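Local coordinates for protein probable tRNA pseudouridine synthase D (Methanosarcina mazei, PDB 1Z2Z) that probably isomerises uridine 13 of transfer RNAs to pseudouridine, acting as a TruD-type pseudouridine synthase, at residues H62-T65 and R66-R70; F98-A102 and S103-K107; L161-G164 and G165-F169; N168-G171 and I172-G176; T232-L235 and R236-H239. One frame throughout, in Å; residues are numbered along the deposited sequence.

Interaction 1 of 5, residues H62-T65 and R66-R70; sequences HHLT and RTLSR
H63 O is held twice by T67, whose backbone N donates to it at 3.0 Å and whose hydroxyl OG1 donates to the same oxygen at 3.1 Å. The two donors reach this carbonyl from opposite faces of its plane; the hydroxyl stands 36° out of it, well off a lone-pair direction. With chi1 at -73°, T67 keeps OG1 next to its own backbone N, and this turns the hydroxyl back along the chain onto H63. T67 OG1 also lies 3.7 Å from CE1 of the H63 imidazole, which crosses it at a slant. On the NE2 side of that ring comes the guanidinium of R66, its NH1 4.2 Å from H63 NE2 and its plane turned 53° from the imidazole. Were H63 protonated, this neighbour would probably disfavour the charge. All of this is one side of helix 61-72, in which residues four apart are joined: R66 N donates to H62 O, S69 N to T65 O, and L68 N to L64 O at 2.7 Å in a fairly straight bond. On another side of the helix the buried leucines L64 and L68 lie alongside each other and point the same way, with L64 CD2 3.5 Å from L68 CG. Beyond this first shell, W59 packs on L64 and T67 and sets its ring obliquely against H63, while L110 also touches T67. T65 OG1 is hydrogen-bonded to Q76 NE2, and the R66 side chain also touches Q76.

Interaction 2 of 5, residues F98-A102 and S103-K107; sequences FDTDA and SEIEK
The backbone N of D101 donates to E104 OE2 at 3.2 Å in a nearly straight bond (169°), the hydrogen arriving from above the carboxylate plane. D101 precedes the short, weakly bonded helix 102-105, and a side chain three residues on that takes up its N-H resembles the glutamate half of a capping box, incomplete because E104 N returns its bond to D101 O, 3.3 Å away, and not to the side chain. E104 gets there by setting CG beside its own backbone N (chi1 -60°) and running extended beyond it, back across the helix start. The E104 side chain crosses T100 at a slant, with T100 CG2 3.6 Å from E104 OE2. The D101 carboxylate is near, D101 OD2 standing 4.4 Å from E104 OE2, and two like charges so placed would probably raise the affinity of one for a proton. An alanine in place of E104 would probably leave the D101 N-H without this acceptor and the T100 methyl without its cover. L72 of helix 61-72 touches both T100 and E104, and R120 NH2 is hydrogen-bonded to T100 O. I105 turns to V117, L50 and V52 of the sheet, and its CG2 is 4.2 Å from T100 CG2.

Interaction 3 of 5, residues L161-G164 and G165-F169; sequences LAQG and GVPNF
At the sharp bend where helix 146-163 gives way to the short strand 165-167, the Q163 side chain reaches forward over two glycines to the carbonyl of G165. Q163 sets off with CG anti to its backbone N (chi1 177°) and stays extended beyond CG, which carries the terminal amide alongside the new strand. Its CD ends 4.0 Å from G165 O. One branch of the amide, modelled as OE1, is 2.9 Å from that oxygen and 4.1 Å from P167 CD. The glycines make the turn possible. G164 leaves the helix with phi at 103°, and G165 follows with phi at 156°; at either position a beta carbon would be pressed against the carbonyl oxygen of the residue before. Past the bend, the strand is held by backbone hydrogen bonds between V166 and L390 of strand 389-391, and V166 and P167 lean on helix 423-430. The strand then ends in an inverse gamma turn centred on N168, closed by a weak bond from F169 N to P167 O at 3.0 Å, and F169 packs on helix 263-287. Two oxygens this close would repel each other, so the Q163 amide is probably turned over in the model; with nitrogen and oxygen exchanged, the side chain may donate a hydrogen bond to G165 O and tie the helix end to the strand.

Interaction 4 of 5, residues N168-G171 and I172-G176; sequences NFFG and IQRFG
R174 N donates to G171 O at 2.9 Å, closing one turn of chain from well above the carbonyl plane, and a type I beta turn from Q173 to G176 overlaps it. The F175 ring reaches back to the chain before the turns, its CG lying beside its own backbone N (chi1 -62°), and meets it with its edge. F170 O lies in the ring plane at that edge, 2.9 Å from F175 CE2, and G171 O is 3.1 Å from F175 CD2. At the far end of the ring, F175 CZ rests 3.7 Å from F170 CB, and the H183 ring meets F175 with the planes at about 85°. The segment belongs to the loop between strand 165-167 and helix 182-191, close to the middle of the protein, where the side chain of Q173 is about 7 Å from that of D86, the predicted nucleophile of this pseudouridine synthase. R174 is the other point of contact: its CG sits at the edge of the F170 ring, 4.2 Å from F170 CD1, and 3.4 Å from G171 O. Its chain then bends twice, at chi2 and chi3, and the guanidinium forms a cation-pi contact with Y421. A serine in place of F175 would probably open a gap beside F170 CB and leave H183 without its aromatic partner. Y278 of helix 263-287 stands edge-to-face with the F170 ring.

Interaction 5 of 5, residues T232-L235 and R236-H239; sequences TYPL and RLGH
One backbone hydrogen bond joins the two halves: L237 N donates to P234 O at 3.0 Å, nearly straight at 165°, with the donor 37° out of the carbonyl plane. It closes a four-residue reverse turn with L235 and R236 at its corners. The apolar contacts gather on L237. Its CD1 lies 3.9 Å from Y233 CD2, the leucine crossing the tyrosine at a slant, and the same methyl is 4.3 Å from P234 CG. L237 holds CG beside its own backbone N (chi1 -55°), and this brings the branch back toward the ring and the proline. The turn connects helix 226-232 to helix 238-249: Y233 is the first residue to leave the earlier helix, and L237 occupies the N-cap position of the next, where a leucine side chain has no acceptor to offer. Y233 and L237 both face helix 213-223, touching R217, and Y233 OH is hydrogen-bonded to I202 O, which fixes the far end of the ring. The one charged side chain in contact, R236, lies alongside P234 and points the same way. Its chain folds at chi3, so that NH2 passes 3.8 Å from P234 CG and the guanidinium approaches the proline obliquely.

The five contacts are local ones strung along the chain. Interactions 1 and 2 are neighbours, their centres 15 Å apart and nearest atoms about 6 Å apart; the C-terminal end of helix 61-72, which carries interaction 1, bridges them. Interactions 3 and 4 share N168 and F169, so the strand leaving the bend at 164-165 leads straight into the turns at 171-176. Interaction 4 is the one near the predicted nucleophile D86; the other four lie away from it. Interaction 5 has its centre 24 Å from that of interaction 4, and interactions 1 and 3 stand on opposite sides of the chain's centre, their own centres 39 Å apart.

Interaction 1 of 5, residues H62-T65 and R66-R70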
loop_
_atom_site.group_PDB
_atom_site.type_symbol
_atom_site.label_atom_id
_atom_site.label_comp_id
_atom_site.label_asym_id
_atom_site.label_seq_id
_atom_site.Cartn_x
_atom_site.Cartn_y
_atom_site.Cartn_z
ATOM N N HIS A 62 -11.612 14.533 3.046
ATOM C CA HIS A 62 -12.516 14.668 4.157
ATOM C C HIS A 62 -12.922 16.118 4.289
ATOM O O HIS A 62 -14.113 16.425 4.430
ATOM C CB HIS A 62 -11.900 14.156 5.448
ATOM C CG HIS A 62 -12.130 12.690 5.680
ATOM N ND1 HIS A 62 -12.375 11.799 4.651
ATOM C CD2 HIS A 62 -12.101 11.948 6.814
ATOM C CE1 HIS A 62 -12.483 10.577 5.142
ATOM N NE2 HIS A 62 -12.319 10.641 6.452
ATOM N N HIS A 63 -11.945 17.020 4.206
ATOM C CA HIS A 63 -12.232 18.441 4.323
ATOM C C HIS A 63 -13.213 18.949 3.250
ATOM O O HIS A 63 -14.144 19.687 3.572
ATOM C CB HIS A 63 -10.934 19.255 4.292
ATOM C CG HIS A 63 -11.137 20.698 4.622
ATOM N ND1 HIS A 63 -11.413 21.648 3.663
ATOM C CD2 HIS A 63 -11.202 21.337 5.814
ATOM C CE1 HIS A 63 -11.643 22.809 4.248
ATOM N NE2 HIS A 63 -11.522 22.648 5.554
ATOM N N LEU A 64 -13.028 18.525 1.999
ATOM C CA LEU A 64 -13.893 18.934 0.896
ATOM C C LEU A 64 -15.337 18.484 1.092
ATOM O O LEU A 64 -16.279 19.271 0.981
ATOM C CB LEU A 64 -13.380 18.347 -0.412
ATOM C CG LEU A 64 -13.781 19.045 -1.716
ATOM C CD1 LEU A 64 -13.587 18.067 -2.873
ATOM C CD2 LEU A 64 -15.222 19.513 -1.670
ATOM N N THR A 65 -15.505 17.196 1.352
ATOM C CA THR A 65 -16.822 16.622 1.556
ATOM C C THR A 65 -17.468 17.293 2.758
ATOM O O THR A 65 -18.674 17.520 2.779
ATOM C CB THR A 65 -16.719 15.090 1.786
ATOM O OG1 THR A 65 -15.905 14.831 2.936
ATOM C CG2 THR A 65 -16.071 14.423 0.585
ATOM N N ARG A 66 -16.674 17.619 3.763
ATOM C CA ARG A 66 -17.247 18.271 4.930
ATOM C C ARG A 66 -17.693 19.697 4.540
ATOM O O ARG A 66 -18.615 20.250 5.140
ATOM C CB ARG A 66 -16.230 18.310 6.066
ATOM C CG ARG A 66 -16.826 18.719 7.389
ATOM C CD ARG A 66 -16.257 20.031 7.839
ATOM N NE ARG A 66 -15.401 19.922 9.009
ATOM C CZ ARG A 66 -14.499 20.841 9.333
ATOM N NH1 ARG A 66 -14.354 21.908 8.566
ATOM N NH2 ARG A 66 -13.751 20.710 10.421
ATOM N N THR A 67 -17.036 20.273 3.529
ATOM C CA THR A 67 -17.374 21.599 3.037
ATOM C C THR A 67 -18.630 21.502 2.178
ATOM O O THR A 67 -19.570 22.271 2.351
ATOM C CB THR A 67 -16.211 22.212 2.199
ATOM O OG1 THR A 67 -15.153 22.599 3.073
ATOM C CG2 THR A 67 -16.664 23.437 1.424
ATOM N N LEU A 68 -18.665 20.559 1.250
ATOM C CA LEU A 68 -19.857 20.431 0.430
ATOM C C LEU A 68 -21.046 20.048 1.285
ATOM O O LEU A 68 -22.152 20.514 1.034
ATOM C CB LEU A 68 -19.680 19.371 -0.648
ATOM C CG LEU A 68 -18.689 19.697 -1.747
ATOM C CD1 LEU A 68 -18.695 18.536 -2.717
ATOM C CD2 LEU A 68 -19.085 21.002 -2.466
ATOM N N SER A 69 -20.837 19.206 2.295
ATOM C CA SER A 69 -21.976 18.824 3.115
ATOM C C SER A 69 -22.561 20.032 3.850
ATOM O O SER A 69 -23.755 20.065 4.114
ATOM C CB SER A 69 -21.618 17.716 4.110
ATOM O OG SER A 69 -21.135 18.236 5.325
ATOM N N ARG A 70 -21.739 21.034 4.158
ATOM C CA ARG A 70 -22.237 22.214 4.845
ATOM C C ARG A 70 -23.038 23.115 3.899
ATOM O O ARG A 70 -24.051 23.680 4.279
ATOM C CB ARG A 70 -21.080 22.996 5.447
ATOM C CG ARG A 70 -20.608 22.498 6.800
ATOM C CD ARG A 70 -19.169 22.960 7.025
ATOM N NE ARG A 70 -18.691 22.734 8.384
ATOM C CZ ARG A 70 -17.419 22.820 8.744
ATOM N NH1 ARG A 70 -16.490 23.123 7.838
ATOM N NH2 ARG A 70 -17.081 22.605 10.012
#

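Interaction 2 of 5, residues F98-A102 and S103-K107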
loop_
_atom_site.group_PDB
_atom_site.type_symbol
_atom_site.label_atom_id
_atom_site.label_comp_id
_atom_site.label_asym_id
_atom_site.label_seq_id
_atom_site.Cartn_x
_atom_site.Cartn_y
_atom_site.Cartn_z
ATOM N N PHE A 98 -26.103 12.742 -3.004
ATOM C CA PHE A 98 -27.501 12.399 -2.846
ATOM C C PHE A 98 -28.453 13.570 -2.903
ATOM O O PHE A 98 -28.228 14.631 -2.302
ATOM C CB PHE A 98 -27.713 11.642 -1.526
ATOM C CG PHE A 98 -29.158 11.399 -1.178
ATOM C CD1 PHE A 98 -29.710 11.951 -0.037
ATOM C CD2 PHE A 98 -29.964 10.605 -1.985
ATOM C CE1 PHE A 98 -31.052 11.702 0.304
ATOM C CE2 PHE A 98 -31.304 10.355 -1.647
ATOM C CZ PHE A 98 -31.844 10.904 -0.510
ATOM N N ASP A 99 -29.523 13.363 -3.656
ATOM C CA ASP A 99 -30.569 14.358 -3.765
ATOM C C ASP A 99 -30.072 15.768 -4.063
ATOM O O ASP A 99 -30.309 16.711 -3.298
ATOM C CB ASP A 99 -31.367 14.340 -2.465
ATOM C CG ASP A 99 -32.546 15.270 -2.498
ATOM O OD1 ASP A 99 -32.917 15.697 -3.618
ATOM O OD2 ASP A 99 -33.092 15.554 -1.398
ATOM N N THR A 100 -29.373 15.909 -5.177
ATOM C CA THR A 100 -28.870 17.206 -5.581
ATOM C C THR A 100 -29.017 17.308 -7.081
ATOM O O THR A 100 -28.743 16.347 -7.810
ATOM C CB THR A 100 -27.390 17.394 -5.225
ATOM O OG1 THR A 100 -27.215 17.279 -3.807
ATOM C CG2 THR A 100 -26.909 18.774 -5.687
ATOM N N ASP A 101 -29.463 18.475 -7.538
ATOM C CA ASP A 101 -29.643 18.705 -8.969
ATOM C C ASP A 101 -28.395 19.302 -9.585
ATOM O O ASP A 101 -27.571 19.873 -8.886
ATOM C CB ASP A 101 -30.828 19.637 -9.233
ATOM C CG ASP A 101 -32.134 19.021 -8.842
ATOM O OD1 ASP A 101 -32.348 17.829 -9.171
ATOM O OD2 ASP A 101 -32.960 19.722 -8.205
ATOM N N ALA A 102 -28.281 19.159 -10.899
ATOM C CA ALA A 102 -27.149 19.657 -11.666
ATOM C C ALA A 102 -26.920 21.158 -11.487
ATOM O O ALA A 102 -25.794 21.611 -11.253
ATOM C CB ALA A 102 -27.360 19.337 -13.136
ATOM N N SER A 103 -28.004 21.920 -11.592
ATOM C CA SER A 103 -27.966 23.379 -11.473
ATOM C C SER A 103 -27.397 23.906 -10.151
ATOM O O SER A 103 -26.797 24.990 -10.107
ATOM C CB SER A 103 -29.373 23.937 -11.689
ATOM O OG SER A 103 -30.327 23.210 -10.927
ATOM N N GLU A 104 -27.577 23.137 -9.080
ATOM C CA GLU A 104 -27.079 23.533 -7.771
ATOM C C GLU A 104 -25.574 23.515 -7.700
ATOM O O GLU A 104 -24.964 24.330 -7.002
ATOM C CB GLU A 104 -27.545 22.583 -6.682
ATOM C CG GLU A 104 -29.013 22.425 -6.458
ATOM C CD GLU A 104 -29.240 21.703 -5.159
ATOM O OE1 GLU A 104 -28.742 22.181 -4.120
ATOM O OE2 GLU A 104 -29.891 20.651 -5.173
ATOM N N ILE A 105 -24.973 22.543 -8.374
ATOM C CA ILE A 105 -23.523 22.428 -8.330
ATOM C C ILE A 105 -22.852 23.322 -9.356
ATOM O O ILE A 105 -21.632 23.462 -9.369
ATOM C CB ILE A 105 -23.058 20.948 -8.513
ATOM C CG1 ILE A 105 -23.810 20.302 -9.668
ATOM C CG2 ILE A 105 -23.246 20.182 -7.214
ATOM C CD1 ILE A 105 -23.607 18.800 -9.775
ATOM N N GLU A 106 -23.655 23.954 -10.195
ATOM C CA GLU A 106 -23.116 24.837 -11.207
ATOM C C GLU A 106 -22.900 26.229 -10.602
ATOM O O GLU A 106 -22.263 27.080 -11.210
ATOM C CB GLU A 106 -24.084 24.905 -12.385
ATOM C CG GLU A 106 -23.499 24.392 -13.699
ATOM C CD GLU A 106 -22.332 25.254 -14.194
ATOM O OE1 GLU A 106 -21.946 25.111 -15.385
ATOM O OE2 GLU A 106 -21.802 26.071 -13.390
ATOM N N LYS A 107 -23.413 26.423 -9.386
ATOM C CA LYS A 107 -23.330 27.684 -8.657
ATOM C C LYS A 107 -22.323 27.646 -7.500
ATOM O O LYS A 107 -22.120 28.641 -6.797
ATOM C CB LYS A 107 -24.723 28.056 -8.130
ATOM C CG LYS A 107 -24.824 29.468 -7.601
ATOM C CD LYS A 107 -26.257 29.961 -7.425
ATOM C CE LYS A 107 -26.293 31.486 -7.581
ATOM N NZ LYS A 107 -26.013 31.877 -8.994
#

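Interaction 3 of 5, residues L161-G164 and G165-F169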
loop_
_atom_site.group_PDB
_atom_site.type_symbol
_atom_site.label_atom_id
_atom_site.label_comp_id
_atom_site.label_asym_id
_atom_site.label_seq_id
_atom_site.Cartn_x
_atom_site.Cartn_y
_atom_site.Cartn_z
ATOM N N LEU A 161 10.193 -3.057 -18.242
ATOM C CA LEU A 161 9.372 -3.583 -19.313
ATOM C C LEU A 161 9.678 -5.058 -19.530
ATOM O O LEU A 161 8.775 -5.853 -19.790
ATOM C CB LEU A 161 9.625 -2.785 -20.595
ATOM C CG LEU A 161 8.414 -2.116 -21.266
ATOM C CD1 LEU A 161 7.542 -1.386 -20.241
ATOM C CD2 LEU A 161 8.914 -1.151 -22.326
ATOM N N ALA A 162 10.953 -5.415 -19.398
ATOM C CA ALA A 162 11.414 -6.790 -19.586
ATOM C C ALA A 162 11.027 -7.722 -18.440
ATOM O O ALA A 162 10.562 -8.840 -18.667
ATOM C CB ALA A 162 12.925 -6.806 -19.770
ATOM N N GLN A 163 11.236 -7.267 -17.212
ATOM C CA GLN A 163 10.910 -8.074 -16.046
ATOM C C GLN A 163 9.398 -8.193 -15.874
ATOM O O GLN A 163 8.913 -8.957 -15.037
ATOM C CB GLN A 163 11.509 -7.456 -14.786
ATOM C CG GLN A 163 11.126 -8.231 -13.553
ATOM C CD GLN A 163 11.419 -7.487 -12.275
ATOM O OE1 GLN A 163 10.949 -6.359 -12.073
ATOM N NE2 GLN A 163 12.187 -8.120 -11.388
ATOM N N GLY A 164 8.659 -7.420 -16.667
ATOM C CA GLY A 164 7.210 -7.453 -16.582
ATOM C C GLY A 164 6.612 -6.265 -15.843
ATOM O O GLY A 164 5.430 -5.958 -15.990
ATOM N N GLY A 165 7.438 -5.593 -15.049
ATOM C CA GLY A 165 6.982 -4.442 -14.291
ATOM C C GLY A 165 7.869 -4.235 -13.079
ATOM O O GLY A 165 9.092 -4.381 -13.170
ATOM N N VAL A 166 7.262 -3.905 -11.944
ATOM C CA VAL A 166 8.018 -3.694 -10.716
ATOM C C VAL A 166 7.550 -4.706 -9.669
ATOM O O VAL A 166 6.416 -5.172 -9.719
ATOM C CB VAL A 166 7.876 -2.214 -10.216
ATOM C CG1 VAL A 166 8.103 -1.269 -11.386
ATOM C CG2 VAL A 166 6.524 -1.964 -9.587
ATOM N N PRO A 167 8.430 -5.092 -8.733
ATOM C CA PRO A 167 8.034 -6.064 -7.712
ATOM C C PRO A 167 6.832 -5.630 -6.918
ATOM O O PRO A 167 6.641 -4.446 -6.663
ATOM C CB PRO A 167 9.293 -6.215 -6.852
ATOM C CG PRO A 167 10.007 -4.924 -7.049
ATOM C CD PRO A 167 9.814 -4.646 -8.520
ATOM N N ASN A 168 6.016 -6.598 -6.534
ATOM C CA ASN A 168 4.827 -6.288 -5.769
ATOM C C ASN A 168 5.104 -6.218 -4.271
ATOM O O ASN A 168 4.411 -6.852 -3.472
ATOM C CB ASN A 168 3.738 -7.320 -6.040
ATOM C CG ASN A 168 2.373 -6.810 -5.653
ATOM O OD1 ASN A 168 1.838 -5.918 -6.318
ATOM N ND2 ASN A 168 1.809 -7.342 -4.555
ATOM N N PHE A 169 6.119 -5.440 -3.898
ATOM C CA PHE A 169 6.515 -5.269 -2.494
ATOM C C PHE A 169 5.450 -4.584 -1.636
ATOM O O PHE A 169 4.628 -3.817 -2.142
ATOM C CB PHE A 169 7.795 -4.436 -2.409
ATOM C CG PHE A 169 9.060 -5.194 -2.739
ATOM C CD1 PHE A 169 9.492 -6.243 -1.934
ATOM C CD2 PHE A 169 9.848 -4.816 -3.823
ATOM C CE1 PHE A 169 10.691 -6.900 -2.204
ATOM C CE2 PHE A 169 11.049 -5.469 -4.100
ATOM C CZ PHE A 169 11.471 -6.509 -3.289
#

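Interaction 4 of 5, residues N168-G171 and I172-G176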
loop_
_atom_site.group_PDB
_atom_site.type_symbol
_atom_site.label_atom_id
_atom_site.label_comp_id
_atom_site.label_asym_id
_atom_site.label_seq_id
_atom_site.Cartn_x
_atom_site.Cartn_y
_atom_site.Cartn_z
ATOM N N ASN A 168 6.016 -6.598 -6.534
ATOM C CA ASN A 168 4.827 -6.288 -5.769
ATOM C C ASN A 168 5.104 -6.218 -4.271
ATOM O O ASN A 168 4.411 -6.852 -3.472
ATOM C CB ASN A 168 3.738 -7.320 -6.040
ATOM C CG ASN A 168 2.373 -6.810 -5.653
ATOM O OD1 ASN A 168 1.838 -5.918 -6.318
ATOM N ND2 ASN A 168 1.809 -7.342 -4.555
ATOM N N PHE A 169 6.119 -5.440 -3.898
ATOM C CA PHE A 169 6.515 -5.269 -2.494
ATOM C C PHE A 169 5.450 -4.584 -1.636
ATOM O O PHE A 169 4.628 -3.817 -2.142
ATOM C CB PHE A 169 7.795 -4.436 -2.409
ATOM C CG PHE A 169 9.060 -5.194 -2.739
ATOM C CD1 PHE A 169 9.492 -6.243 -1.934
ATOM C CD2 PHE A 169 9.848 -4.816 -3.823
ATOM C CE1 PHE A 169 10.691 -6.900 -2.204
ATOM C CE2 PHE A 169 11.049 -5.469 -4.100
ATOM C CZ PHE A 169 11.471 -6.509 -3.289
ATOM N N PHE A 170 5.477 -4.855 -0.333
ATOM C CA PHE A 170 4.539 -4.231 0.601
ATOM C C PHE A 170 5.182 -2.953 1.147
ATOM O O PHE A 170 6.082 -2.998 1.990
ATOM C CB PHE A 170 4.172 -5.188 1.750
ATOM C CG PHE A 170 2.932 -6.021 1.481
ATOM C CD1 PHE A 170 1.658 -5.465 1.612
ATOM C CD2 PHE A 170 3.040 -7.333 1.018
ATOM C CE1 PHE A 170 0.520 -6.196 1.282
ATOM C CE2 PHE A 170 1.907 -8.073 0.682
ATOM C CZ PHE A 170 0.649 -7.505 0.812
ATOM N N GLY A 171 4.704 -1.813 0.642
ATOM C CA GLY A 171 5.222 -0.510 1.037
ATOM C C GLY A 171 5.357 -0.235 2.524
ATOM O O GLY A 171 4.628 -0.794 3.341
ATOM N N ILE A 172 6.286 0.650 2.869
ATOM C CA ILE A 172 6.532 1.006 4.260
ATOM C C ILE A 172 5.292 1.605 4.930
ATOM O O ILE A 172 5.179 1.592 6.153
ATOM C CB ILE A 172 7.744 1.989 4.374
ATOM C CG1 ILE A 172 7.985 2.380 5.838
ATOM C CG2 ILE A 172 7.495 3.234 3.539
ATOM C CD1 ILE A 172 8.320 1.209 6.756
ATOM N N GLN A 173 4.354 2.114 4.137
ATOM C CA GLN A 173 3.130 2.690 4.699
ATOM C C GLN A 173 2.086 1.637 5.054
ATOM O O GLN A 173 1.202 1.885 5.872
ATOM C CB GLN A 173 2.523 3.684 3.721
ATOM C CG GLN A 173 3.384 4.894 3.517
ATOM C CD GLN A 173 2.754 5.891 2.574
ATOM O OE1 GLN A 173 2.541 5.593 1.394
ATOM N NE2 GLN A 173 2.444 7.087 3.086
ATOM N N ARG A 174 2.202 0.467 4.427
ATOM C CA ARG A 174 1.286 -0.651 4.644
ATOM C C ARG A 174 1.484 -1.274 6.030
ATOM O O ARG A 174 0.597 -1.952 6.544
ATOM C CB ARG A 174 1.504 -1.740 3.582
ATOM C CG ARG A 174 1.460 -1.299 2.110
ATOM C CD ARG A 174 0.045 -1.088 1.578
ATOM N NE ARG A 174 -0.580 0.102 2.150
ATOM C CZ ARG A 174 -0.241 1.356 1.849
ATOM N NH1 ARG A 174 0.725 1.603 0.970
ATOM N NH2 ARG A 174 -0.867 2.370 2.435
ATOM N N PHE A 175 2.646 -1.048 6.634
ATOM C CA PHE A 175 2.934 -1.618 7.950
ATOM C C PHE A 175 2.537 -0.695 9.093
ATOM O O PHE A 175 2.872 -0.938 10.254
ATOM C CB PHE A 175 4.421 -1.963 8.050
ATOM C CG PHE A 175 4.857 -2.996 7.063
ATOM C CD1 PHE A 175 4.825 -4.346 7.391
ATOM C CD2 PHE A 175 5.270 -2.625 5.784
ATOM C CE1 PHE A 175 5.195 -5.309 6.461
ATOM C CE2 PHE A 175 5.644 -3.580 4.843
ATOM C CZ PHE A 175 5.608 -4.923 5.181
ATOM N N GLY A 176 1.810 0.358 8.758
ATOM C CA GLY A 176 1.389 1.301 9.774
ATOM C C GLY A 176 1.065 2.669 9.209
ATOM O O GLY A 176 1.737 3.163 8.292
#

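Interaction 5 of 5, residues T232-L235 and R236-H239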
loop_
_atom_site.group_PDB
_atom_site.type_symbol
_atom_site.label_atom_id
_atom_site.label_comp_id
_atom_site.label_asym_id
_atom_site.label_seq_id
_atom_site.Cartn_x
_atom_site.Cartn_y
_atom_site.Cartn_z
ATOM N N THR A 232 -1.931 11.230 29.449
ATOM C CA THR A 232 -1.071 11.973 28.521
ATOM C C THR A 232 -1.421 11.746 27.035
ATOM O O THR A 232 -1.373 12.675 26.227
ATOM C CB THR A 232 0.450 11.628 28.783
ATOM O OG1 THR A 232 1.291 12.431 27.942
ATOM C CG2 THR A 232 0.740 10.150 28.513
ATOM N N TYR A 233 -1.791 10.516 26.688
ATOM C CA TYR A 233 -2.135 10.176 25.311
ATOM C C TYR A 233 -3.318 10.974 24.764
ATOM O O TYR A 233 -4.415 10.970 25.340
ATOM C CB TYR A 233 -2.440 8.680 25.185
ATOM C CG TYR A 233 -1.233 7.759 25.084
ATOM C CD1 TYR A 233 -0.231 7.765 26.058
ATOM C CD2 TYR A 233 -1.136 6.828 24.046
ATOM C CE1 TYR A 233 0.831 6.855 26.008
ATOM C CE2 TYR A 233 -0.082 5.913 23.984
ATOM C CZ TYR A 233 0.895 5.929 24.968
ATOM O OH TYR A 233 1.908 4.998 24.937
ATOM N N PRO A 234 -3.108 11.668 23.631
ATOM C CA PRO A 234 -4.184 12.459 23.034
ATOM C C PRO A 234 -5.329 11.554 22.598
ATOM O O PRO A 234 -5.111 10.414 22.174
ATOM C CB PRO A 234 -3.487 13.157 21.870
ATOM C CG PRO A 234 -2.459 12.160 21.454
ATOM C CD PRO A 234 -1.907 11.683 22.778
ATOM N N LEU A 235 -6.549 12.075 22.723
ATOM C CA LEU A 235 -7.774 11.355 22.368
ATOM C C LEU A 235 -7.712 10.823 20.942
ATOM O O LEU A 235 -8.458 9.919 20.571
ATOM C CB LEU A 235 -8.982 12.285 22.518
ATOM C CG LEU A 235 -9.256 12.843 23.915
ATOM C CD1 LEU A 235 -10.142 14.075 23.804
ATOM C CD2 LEU A 235 -9.900 11.776 24.781
ATOM N N ARG A 236 -6.819 11.405 20.151
ATOM C CA ARG A 236 -6.630 11.005 18.767
ATOM C C ARG A 236 -6.365 9.503 18.665
ATOM O O ARG A 236 -6.796 8.856 17.710
ATOM C CB ARG A 236 -5.464 11.793 18.166
ATOM C CG ARG A 236 -4.989 11.305 16.813
ATOM C CD ARG A 236 -4.031 12.306 16.196
ATOM N NE ARG A 236 -2.883 12.592 17.057
ATOM C CZ ARG A 236 -1.808 11.814 17.166
ATOM N NH1 ARG A 236 -1.721 10.692 16.464
ATOM N NH2 ARG A 236 -0.816 12.160 17.978
ATOM N N LEU A 237 -5.668 8.958 19.664
ATOM C CA LEU A 237 -5.316 7.531 19.716
ATOM C C LEU A 237 -6.312 6.718 20.545
ATOM O O LEU A 237 -6.027 6.334 21.681
ATOM C CB LEU A 237 -3.912 7.362 20.303
ATOM C CG LEU A 237 -2.807 8.141 19.596
ATOM C CD1 LEU A 237 -1.525 8.100 20.406
ATOM C CD2 LEU A 237 -2.608 7.562 18.208
ATOM N N GLY A 238 -7.477 6.458 19.964
ATOM C CA GLY A 238 -8.495 5.695 20.658
ATOM C C GLY A 238 -8.092 4.259 20.943
ATOM O O GLY A 238 -8.312 3.773 22.046
ATOM N N HIS A 239 -7.504 3.583 19.956
ATOM C CA HIS A 239 -7.078 2.195 20.108
ATOM C C HIS A 239 -6.060 1.996 21.232
ATOM O O HIS A 239 -6.171 1.057 22.022
ATOM C CB HIS A 239 -6.487 1.660 18.796
ATOM C CG HIS A 239 -7.431 1.703 17.632
ATOM N ND1 HIS A 239 -8.769 1.383 17.741
ATOM C CD2 HIS A 239 -7.224 1.994 16.325
ATOM C CE1 HIS A 239 -9.341 1.477 16.555
ATOM N NE2 HIS A 239 -8.425 1.847 15.677
#